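Local coordinates for DNA mismatch repair protein PMS1 (Saccharomyces cerevisiae, PDB 3H4L) that acts in DNA mismatch repair, its N-terminal GHKL-type ATPase region binding ATP, represented here by a non-hydrolysable analogue accompanied by magnesium, at residues G63-Y71 with T115-L125; H15-I23 with E100-I108. One frame throughout, in Å; residues are numbered along the deposited sequence.

Contact 1: G63-Y71 with T115-L125. With ANP (phosphoaminophosphonic acid-adenylate ester), chain E.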
# COMPACT_ATOMS: atom_id res chain seq x y z
N GLY B 63 20.95 -6.99 -8.13
CA GLY B 63 22.06 -7.86 -7.78
C GLY B 63 22.88 -8.32 -8.97
O GLY B 63 22.75 -7.82 -10.08
N ASP B 64 23.74 -9.30 -8.72
CA ASP B 64 24.63 -9.86 -9.73
C ASP B 64 23.94 -10.56 -10.89
O ASP B 64 24.58 -10.82 -11.90
CB ASP B 64 25.61 -10.81 -9.06
CG ASP B 64 26.43 -10.13 -7.97
OD1 ASP B 64 27.08 -10.84 -7.18
OD2 ASP B 64 26.42 -8.89 -7.92
N GLY B 65 22.66 -10.87 -10.75
CA GLY B 65 21.96 -11.54 -11.84
C GLY B 65 22.32 -13.02 -11.94
O GLY B 65 23.16 -13.50 -11.19
N ILE B 66 21.69 -13.73 -12.87
CA ILE B 66 21.93 -15.16 -13.03
C ILE B 66 22.80 -15.49 -14.24
O ILE B 66 22.54 -15.01 -15.34
CB ILE B 66 20.59 -15.92 -13.21
CG1 ILE B 66 19.64 -15.60 -12.06
CG2 ILE B 66 20.84 -17.43 -13.29
CD1 ILE B 66 18.19 -15.96 -12.36
N ASP B 67 23.82 -16.32 -14.05
CA ASP B 67 24.68 -16.69 -15.15
C ASP B 67 23.88 -17.45 -16.21
O ASP B 67 23.22 -18.44 -15.91
CB ASP B 67 25.83 -17.55 -14.64
CG ASP B 67 26.83 -17.93 -15.73
OD1 ASP B 67 28.02 -18.06 -15.40
OD2 ASP B 67 26.42 -18.11 -16.91
N PRO B 68 23.95 -17.00 -17.47
CA PRO B 68 23.23 -17.65 -18.57
C PRO B 68 23.44 -19.15 -18.64
O PRO B 68 22.58 -19.87 -19.16
CB PRO B 68 23.80 -16.95 -19.81
CG PRO B 68 24.07 -15.58 -19.31
CD PRO B 68 24.71 -15.84 -17.96
N SER B 69 24.57 -19.63 -18.13
CA SER B 69 24.86 -21.06 -18.17
C SER B 69 24.00 -21.82 -17.18
O SER B 69 23.85 -23.03 -17.31
CB SER B 69 26.33 -21.32 -17.87
OG SER B 69 26.67 -20.90 -16.57
N ASN B 70 23.44 -21.10 -16.20
CA ASN B 70 22.60 -21.71 -15.18
C ASN B 70 21.12 -21.76 -15.54
O ASN B 70 20.35 -22.51 -14.94
CB ASN B 70 22.78 -20.98 -13.83
CG ASN B 70 24.08 -21.35 -13.13
OD1 ASN B 70 24.37 -20.88 -12.03
ND2 ASN B 70 24.87 -22.21 -13.76
N TYR B 71 20.71 -20.95 -16.52
CA TYR B 71 19.32 -20.89 -16.96
C TYR B 71 18.66 -22.26 -16.99
O TYR B 71 17.63 -22.49 -16.35
CB TYR B 71 19.22 -20.33 -18.38
CG TYR B 71 19.44 -18.84 -18.54
CD1 TYR B 71 19.45 -18.25 -19.81
CD2 TYR B 71 19.65 -18.01 -17.44
CE1 TYR B 71 19.67 -16.89 -19.98
CE2 TYR B 71 19.88 -16.64 -17.59
CZ TYR B 71 19.89 -16.09 -18.87
OH TYR B 71 20.14 -14.75 -19.05
N THR B 115 16.51 -11.72 -16.25
CA THR B 115 17.82 -11.45 -15.65
C THR B 115 18.95 -11.00 -16.58
O THR B 115 18.82 -11.02 -17.80
CB THR B 115 18.29 -12.72 -14.87
OG1 THR B 115 19.45 -12.41 -14.09
CG2 THR B 115 18.62 -13.84 -15.85
N THR B 116 20.06 -10.59 -15.98
CA THR B 116 21.22 -10.17 -16.75
C THR B 116 22.50 -10.01 -15.94
O THR B 116 22.51 -9.37 -14.87
CB THR B 116 20.98 -8.84 -17.46
OG1 THR B 116 22.13 -8.52 -18.25
CG2 THR B 116 20.76 -7.72 -16.44
N THR B 117 23.58 -10.59 -16.46
CA THR B 117 24.89 -10.51 -15.85
C THR B 117 25.73 -9.63 -16.77
O THR B 117 26.96 -9.60 -16.68
CB THR B 117 25.56 -11.88 -15.78
OG1 THR B 117 25.54 -12.47 -17.08
CG2 THR B 117 24.83 -12.77 -14.79
N SER B 118 25.04 -8.93 -17.66
CA SER B 118 25.68 -8.06 -18.63
C SER B 118 24.65 -7.08 -19.18
O SER B 118 24.23 -7.19 -20.34
CB SER B 118 26.26 -8.91 -19.77
OG SER B 118 26.91 -8.11 -20.74
N PRO B 119 24.24 -6.10 -18.37
CA PRO B 119 23.25 -5.11 -18.79
C PRO B 119 23.72 -4.34 -20.02
O PRO B 119 24.92 -4.16 -20.22
CB PRO B 119 23.12 -4.22 -17.56
CG PRO B 119 24.50 -4.25 -16.99
CD PRO B 119 24.88 -5.70 -17.10
N PRO B 120 22.78 -3.88 -20.87
CA PRO B 120 21.33 -4.05 -20.74
C PRO B 120 20.78 -5.27 -21.48
O PRO B 120 19.56 -5.42 -21.60
CB PRO B 120 20.80 -2.75 -21.33
CG PRO B 120 21.70 -2.59 -22.51
CD PRO B 120 23.09 -2.91 -21.93
N LYS B 121 21.66 -6.11 -22.01
CA LYS B 121 21.21 -7.31 -22.71
C LYS B 121 20.63 -8.21 -21.63
O LYS B 121 21.28 -8.46 -20.62
CB LYS B 121 22.36 -8.04 -23.41
CG LYS B 121 21.97 -9.41 -23.95
CD LYS B 121 23.00 -9.96 -24.93
CE LYS B 121 22.55 -11.28 -25.55
NZ LYS B 121 22.64 -12.44 -24.61
N ALA B 122 19.41 -8.68 -21.83
CA ALA B 122 18.78 -9.52 -20.83
C ALA B 122 17.91 -10.60 -21.44
O ALA B 122 17.64 -10.59 -22.64
CB ALA B 122 17.96 -8.66 -19.87
N ASP B 123 17.48 -11.52 -20.59
CA ASP B 123 16.63 -12.62 -21.01
C ASP B 123 15.40 -12.74 -20.11
O ASP B 123 15.42 -12.35 -18.95
CB ASP B 123 17.41 -13.94 -20.98
CG ASP B 123 18.56 -13.95 -21.95
OD1 ASP B 123 18.31 -13.99 -23.18
OD2 ASP B 123 19.72 -13.92 -21.48
N LYS B 124 14.33 -13.28 -20.69
CA LYS B 124 13.10 -13.51 -19.96
C LYS B 124 12.90 -14.99 -20.07
O LYS B 124 12.86 -15.53 -21.18
CB LYS B 124 11.94 -12.77 -20.60
CG LYS B 124 10.60 -13.03 -19.94
CD LYS B 124 9.69 -11.84 -20.11
CE LYS B 124 8.25 -12.27 -20.15
NZ LYS B 124 8.10 -13.23 -21.28
N LEU B 125 12.80 -15.66 -18.93
CA LEU B 125 12.63 -17.10 -18.91
C LEU B 125 11.30 -17.54 -18.31
O LEU B 125 10.85 -16.99 -17.30
CB LEU B 125 13.78 -17.72 -18.11
CG LEU B 125 15.18 -17.36 -18.60
CD1 LEU B 125 16.18 -17.57 -17.48
CD2 LEU B 125 15.54 -18.21 -19.81
PG ANP E . 18.72 -21.34 -0.30
O1G ANP E . 17.49 -20.70 -0.81
O2G ANP E . 19.62 -20.40 0.33
O3G ANP E . 18.48 -22.51 0.62
PB ANP E . 19.56 -21.23 -3.03
O1B ANP E . 20.73 -21.79 -3.76
O2B ANP E . 19.48 -19.78 -2.97
N3B ANP E . 19.48 -21.93 -1.59
PA ANP E . 17.03 -21.09 -4.46
O1A ANP E . 16.55 -20.08 -3.54
O2A ANP E . 16.08 -22.06 -5.07
O3A ANP E . 18.29 -21.81 -3.79
O5' ANP E . 17.56 -20.41 -5.80
C5' ANP E . 18.76 -20.90 -6.28
C4' ANP E . 19.55 -20.45 -7.45
O4' ANP E . 18.79 -19.54 -8.26
C3' ANP E . 20.58 -19.68 -6.70
O3' ANP E . 21.60 -20.55 -6.22
C2' ANP E . 20.96 -18.62 -7.69
O2' ANP E . 22.03 -19.14 -8.46
C1' ANP E . 19.61 -18.40 -8.45
N9 ANP E . 18.75 -17.24 -8.05
C8 ANP E . 17.50 -17.18 -7.46
N7 ANP E . 17.01 -16.00 -7.23
C5 ANP E . 18.02 -15.17 -7.71
C6 ANP E . 18.19 -13.74 -7.80
N6 ANP E . 17.26 -12.90 -7.37
N1 ANP E . 19.35 -13.20 -8.35
C2 ANP E . 20.35 -14.03 -8.80
N3 ANP E . 20.29 -15.39 -8.77
C4 ANP E . 19.11 -15.91 -8.21
O HOH W 1 22.67 -12.97 -17.48
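Tyr-71 of the loop after strand 56-61 lies flat over Leu-125 and reaches Asp-123, two residues on one side of strand 121-127 of the hairpin. CB turns the ring toward the strands, with CG anti to the carbonyl carbon (chi1 -74°). The ring then rests on Leu-125, Tyr-71 CD2 being 3.5 Å from Leu-125 CD1, a CH-pi contact over the face but offset toward the rim; Tyr-71 CD1 lies nearer Leu-125 CD2. Pro-68 CA covers the opposite face, over the ring centre. Farther out, Tyr-71 CE2 meets Thr-115 CG2 at 3.5 Å and Tyr-71 CE1 passes 3.3 Å from Asp-123 OD2. At the tip, Tyr-71 OH donates to Asp-123 OD2 at 2.6 Å, on the anti side, with ring and carboxylate planes 80° apart. A phenylalanine here would retain the sandwiched ring, but is likely to leave Asp-123 OD2 without its hydroxyl donor. Thr-115 uses its other branch on the backbone: Thr-115 OG1 accepts from Ile-66 N (2.9 Å, 160°) and also bonds Thr-145 OG1. Beside it, Gly-65 runs so close to Thr-116 O that a CB would clash. Thr-117 CG2 packs 3.3 Å from Ile-66 O, and a water joins that same oxygen, as donor, to Thr-117 OG1. Ile-66 CG1 meets the adenine, 3.4 Å from ANP N3. Asp-61, Gly-63 and Gly-65 form the DxGxG motif of GHKL ATPases, here held against a hairpin of the sheet that floors the Bergerat-fold nucleotide site.

Contact 2: H15-I23 with E100-I108. With ANP (phosphoaminophosphonic acid-adenylate ester), chain E.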
# COMPACT_ATOMS: atom_id res chain seq x y z
N HIS B 15 5.96 -34.42 -6.95
CA HIS B 15 6.68 -33.16 -7.08
C HIS B 15 5.79 -32.00 -6.67
O HIS B 15 6.23 -31.07 -6.03
CB HIS B 15 7.19 -33.00 -8.52
CG HIS B 15 7.60 -31.60 -8.87
ND1 HIS B 15 8.51 -30.88 -8.13
CD2 HIS B 15 7.23 -30.80 -9.90
CE1 HIS B 15 8.67 -29.69 -8.68
NE2 HIS B 15 7.91 -29.61 -9.75
N ARG B 16 4.51 -32.09 -7.02
CA ARG B 16 3.55 -31.04 -6.70
C ARG B 16 3.35 -30.89 -5.20
O ARG B 16 3.43 -29.79 -4.64
CB ARG B 16 2.20 -31.36 -7.35
CG ARG B 16 1.36 -30.14 -7.63
CD ARG B 16 -0.01 -30.50 -8.16
NE ARG B 16 -0.89 -30.86 -7.07
CZ ARG B 16 -1.27 -32.10 -6.78
NH1 ARG B 16 -0.84 -33.10 -7.53
NH2 ARG B 16 -2.04 -32.31 -5.72
N ILE B 17 3.07 -32.02 -4.56
CA ILE B 17 2.83 -32.09 -3.13
C ILE B 17 4.07 -31.69 -2.33
O ILE B 17 3.96 -30.89 -1.39
CB ILE B 17 2.39 -33.52 -2.75
CG1 ILE B 17 1.04 -33.82 -3.42
CG2 ILE B 17 2.29 -33.68 -1.23
CD1 ILE B 17 0.61 -35.25 -3.28
N THR B 18 5.23 -32.23 -2.69
CA THR B 18 6.47 -31.91 -1.99
C THR B 18 6.79 -30.43 -2.09
O THR B 18 7.10 -29.78 -1.09
CB THR B 18 7.67 -32.66 -2.57
OG1 THR B 18 7.36 -34.05 -2.67
CG2 THR B 18 8.89 -32.48 -1.67
N SER B 19 6.72 -29.88 -3.30
CA SER B 19 7.03 -28.47 -3.45
C SER B 19 6.00 -27.66 -2.63
O SER B 19 6.29 -26.57 -2.16
CB SER B 19 7.06 -28.06 -4.93
OG SER B 19 5.79 -28.22 -5.53
N GLY B 20 4.82 -28.24 -2.43
CA GLY B 20 3.79 -27.59 -1.63
C GLY B 20 4.21 -27.57 -0.17
O GLY B 20 3.77 -26.73 0.61
N GLN B 21 5.05 -28.51 0.23
CA GLN B 21 5.54 -28.57 1.60
C GLN B 21 6.67 -27.55 1.76
O GLN B 21 7.00 -27.13 2.89
CB GLN B 21 6.07 -29.96 1.92
CG GLN B 21 5.01 -31.03 2.11
CD GLN B 21 5.61 -32.42 2.17
OE1 GLN B 21 6.77 -32.59 2.58
NE2 GLN B 21 4.83 -33.44 1.79
N VAL B 22 7.28 -27.16 0.64
CA VAL B 22 8.35 -26.18 0.72
C VAL B 22 7.81 -24.75 0.76
O VAL B 22 8.24 -23.95 1.58
CB VAL B 22 9.32 -26.32 -0.46
CG1 VAL B 22 10.31 -25.19 -0.45
CG2 VAL B 22 10.05 -27.66 -0.36
N ILE B 23 6.87 -24.44 -0.12
CA ILE B 23 6.27 -23.11 -0.15
C ILE B 23 4.91 -23.21 0.52
O ILE B 23 3.89 -23.40 -0.14
CB ILE B 23 6.11 -22.60 -1.60
CG1 ILE B 23 7.42 -22.75 -2.37
CG2 ILE B 23 5.66 -21.14 -1.59
CD1 ILE B 23 8.64 -22.14 -1.67
N GLU B 100 15.94 -25.32 -2.85
CA GLU B 100 14.65 -25.95 -3.04
C GLU B 100 13.58 -24.95 -3.44
O GLU B 100 12.51 -25.34 -3.93
CB GLU B 100 14.21 -26.63 -1.74
CG GLU B 100 14.82 -27.98 -1.51
CD GLU B 100 14.32 -28.62 -0.24
OE1 GLU B 100 14.75 -28.19 0.85
OE2 GLU B 100 13.48 -29.55 -0.32
N ALA B 101 13.85 -23.67 -3.25
CA ALA B 101 12.86 -22.65 -3.54
C ALA B 101 12.41 -22.55 -4.99
O ALA B 101 11.26 -22.84 -5.30
CB ALA B 101 13.35 -21.30 -3.05
N LEU B 102 13.29 -22.14 -5.89
CA LEU B 102 12.84 -22.00 -7.26
C LEU B 102 12.28 -23.31 -7.78
O LEU B 102 11.31 -23.34 -8.53
CB LEU B 102 13.98 -21.50 -8.16
CG LEU B 102 14.41 -20.05 -7.94
CD1 LEU B 102 15.02 -19.54 -9.23
CD2 LEU B 102 13.24 -19.18 -7.56
N SER B 103 12.90 -24.41 -7.36
CA SER B 103 12.48 -25.73 -7.79
C SER B 103 11.05 -26.00 -7.31
O SER B 103 10.28 -26.67 -7.99
CB SER B 103 13.43 -26.78 -7.21
OG SER B 103 13.40 -27.94 -8.00
N SER B 104 10.72 -25.47 -6.14
CA SER B 104 9.38 -25.65 -5.56
C SER B 104 8.35 -24.67 -6.12
O SER B 104 7.20 -25.05 -6.36
CB SER B 104 9.43 -25.53 -4.03
OG SER B 104 9.95 -26.71 -3.43
N LEU B 105 8.74 -23.41 -6.31
CA LEU B 105 7.80 -22.43 -6.84
C LEU B 105 7.36 -22.83 -8.25
O LEU B 105 6.35 -22.36 -8.75
CB LEU B 105 8.44 -21.04 -6.85
CG LEU B 105 8.57 -20.37 -5.47
CD1 LEU B 105 9.67 -19.32 -5.51
CD2 LEU B 105 7.24 -19.77 -5.06
N CYS B 106 8.12 -23.71 -8.88
CA CYS B 106 7.78 -24.19 -10.22
C CYS B 106 6.62 -25.16 -10.17
O CYS B 106 5.71 -25.10 -11.00
CB CYS B 106 8.96 -24.90 -10.83
SG CYS B 106 9.91 -23.82 -11.82
N GLY B 107 6.68 -26.07 -9.21
CA GLY B 107 5.65 -27.07 -9.05
C GLY B 107 4.31 -26.52 -8.61
O GLY B 107 3.29 -26.95 -9.14
N ILE B 108 4.28 -25.59 -7.66
CA ILE B 108 2.99 -25.09 -7.23
C ILE B 108 2.62 -23.66 -7.62
O ILE B 108 1.77 -23.04 -6.98
CB ILE B 108 2.79 -25.28 -5.70
CG1 ILE B 108 3.99 -24.74 -4.92
CG2 ILE B 108 2.57 -26.74 -5.40
CD1 ILE B 108 4.14 -23.24 -4.98
PG ANP E . 18.72 -21.34 -0.30
O1G ANP E . 17.49 -20.70 -0.81
O2G ANP E . 19.62 -20.40 0.33
O3G ANP E . 18.48 -22.51 0.62
PB ANP E . 19.56 -21.23 -3.03
O1B ANP E . 20.73 -21.79 -3.76
O2B ANP E . 19.48 -19.78 -2.97
N3B ANP E . 19.48 -21.93 -1.59
PA ANP E . 17.03 -21.09 -4.46
O1A ANP E . 16.55 -20.08 -3.54
O2A ANP E . 16.08 -22.06 -5.07
O3A ANP E . 18.29 -21.81 -3.79
O5' ANP E . 17.56 -20.41 -5.80
C5' ANP E . 18.76 -20.90 -6.28
C4' ANP E . 19.55 -20.45 -7.45
O4' ANP E . 18.79 -19.54 -8.26
C3' ANP E . 20.58 -19.68 -6.70
O3' ANP E . 21.60 -20.55 -6.22
C2' ANP E . 20.96 -18.62 -7.69
O2' ANP E . 22.03 -19.14 -8.46
C1' ANP E . 19.61 -18.40 -8.45
N9 ANP E . 18.75 -17.24 -8.05
C8 ANP E . 17.50 -17.18 -7.46
N7 ANP E . 17.01 -16.00 -7.23
C5 ANP E . 18.02 -15.17 -7.71
C6 ANP E . 18.19 -13.74 -7.80
N6 ANP E . 17.26 -12.90 -7.37
N1 ANP E . 19.35 -13.20 -8.35
C2 ANP E . 20.35 -14.03 -8.80
N3 ANP E . 20.29 -15.39 -8.77
C4 ANP E . 19.11 -15.91 -8.21
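Ser-19 of helix 15-22 and Ser-104 of helix 101-107 meet where the two helices of this GHKL ATPase domain pack, their CA atoms 4.2 Å apart. The short helical segments cross at -124° with axes 8.0 Å apart, a close approach allowed by small residues: Ser-19, Ser-104 and Gly-107. Helix 101-107 starts within the GFRGEAL sequence characteristic of MutL-family proteins. At the tight centre, Ser-19 CB sits 3.3 Å from Ser-104 O, while its OG turns back to its own helix, within hydrogen-bonding range of the carbonyls of both His-15 and Arg-16. Ser-104 OG, anti to its carbonyl carbon (chi1 -77°), presses into Val-22, 3.1 Å from Val-22 CB, and bonds weakly to Glu-100 O. Gly-107 has no room for a side chain: a CB would strike both Ser-19 OG and His-15 NE2. Gly-107 CA lies near His-15 NE2, and the ring directs its edge at Ser-103 O, His-15 CE1 being 3.5 Å away; both ring nitrogens are engaged, ND1 with Lys-77 and NE2 with Met-129 O. Beyond Ser-19, Ile-108 CG2 packs against Arg-16 O and Ser-19 OG, and Ile-23 CG1 crosses Leu-105 CD2 at 4.0 Å to extend the apolar core toward Ala-29 of helix 26-39. The margins are looser. Arg-16 CG touches Gly-107 O loosely, while the guanidinium group goes to Asp-13 and Asn-155 O. On the solvent side exposed Glu-100 brushes Val-22, Glu-100 OE2 being 3.9 Å from Val-22 CG2. At the N-terminal turn of helix 101-107, Leu-102 N donates to ANP O2A at 2.9 Å.

In the fold
Both contacts serve one nucleotide site through different elements of the ATPase domain, with centres 23 Å apart and no direct touch. Contact 2 is the more buried: two helices joined by small side chains and apolar branches, its serine hydroxyls turned back to their own helices and His-15 held by outside partners. Contact 1 is partly exposed and joins a loop to a hairpin, relying on a buried aromatic, hydrogen bonds across the interface and a bridging water. They share the chain's course, since helix 101-107 of contact 2 leads into strand 110-116, which enters contact 1. Contact 1 addresses the adenine, contact 2 the alpha-phosphate.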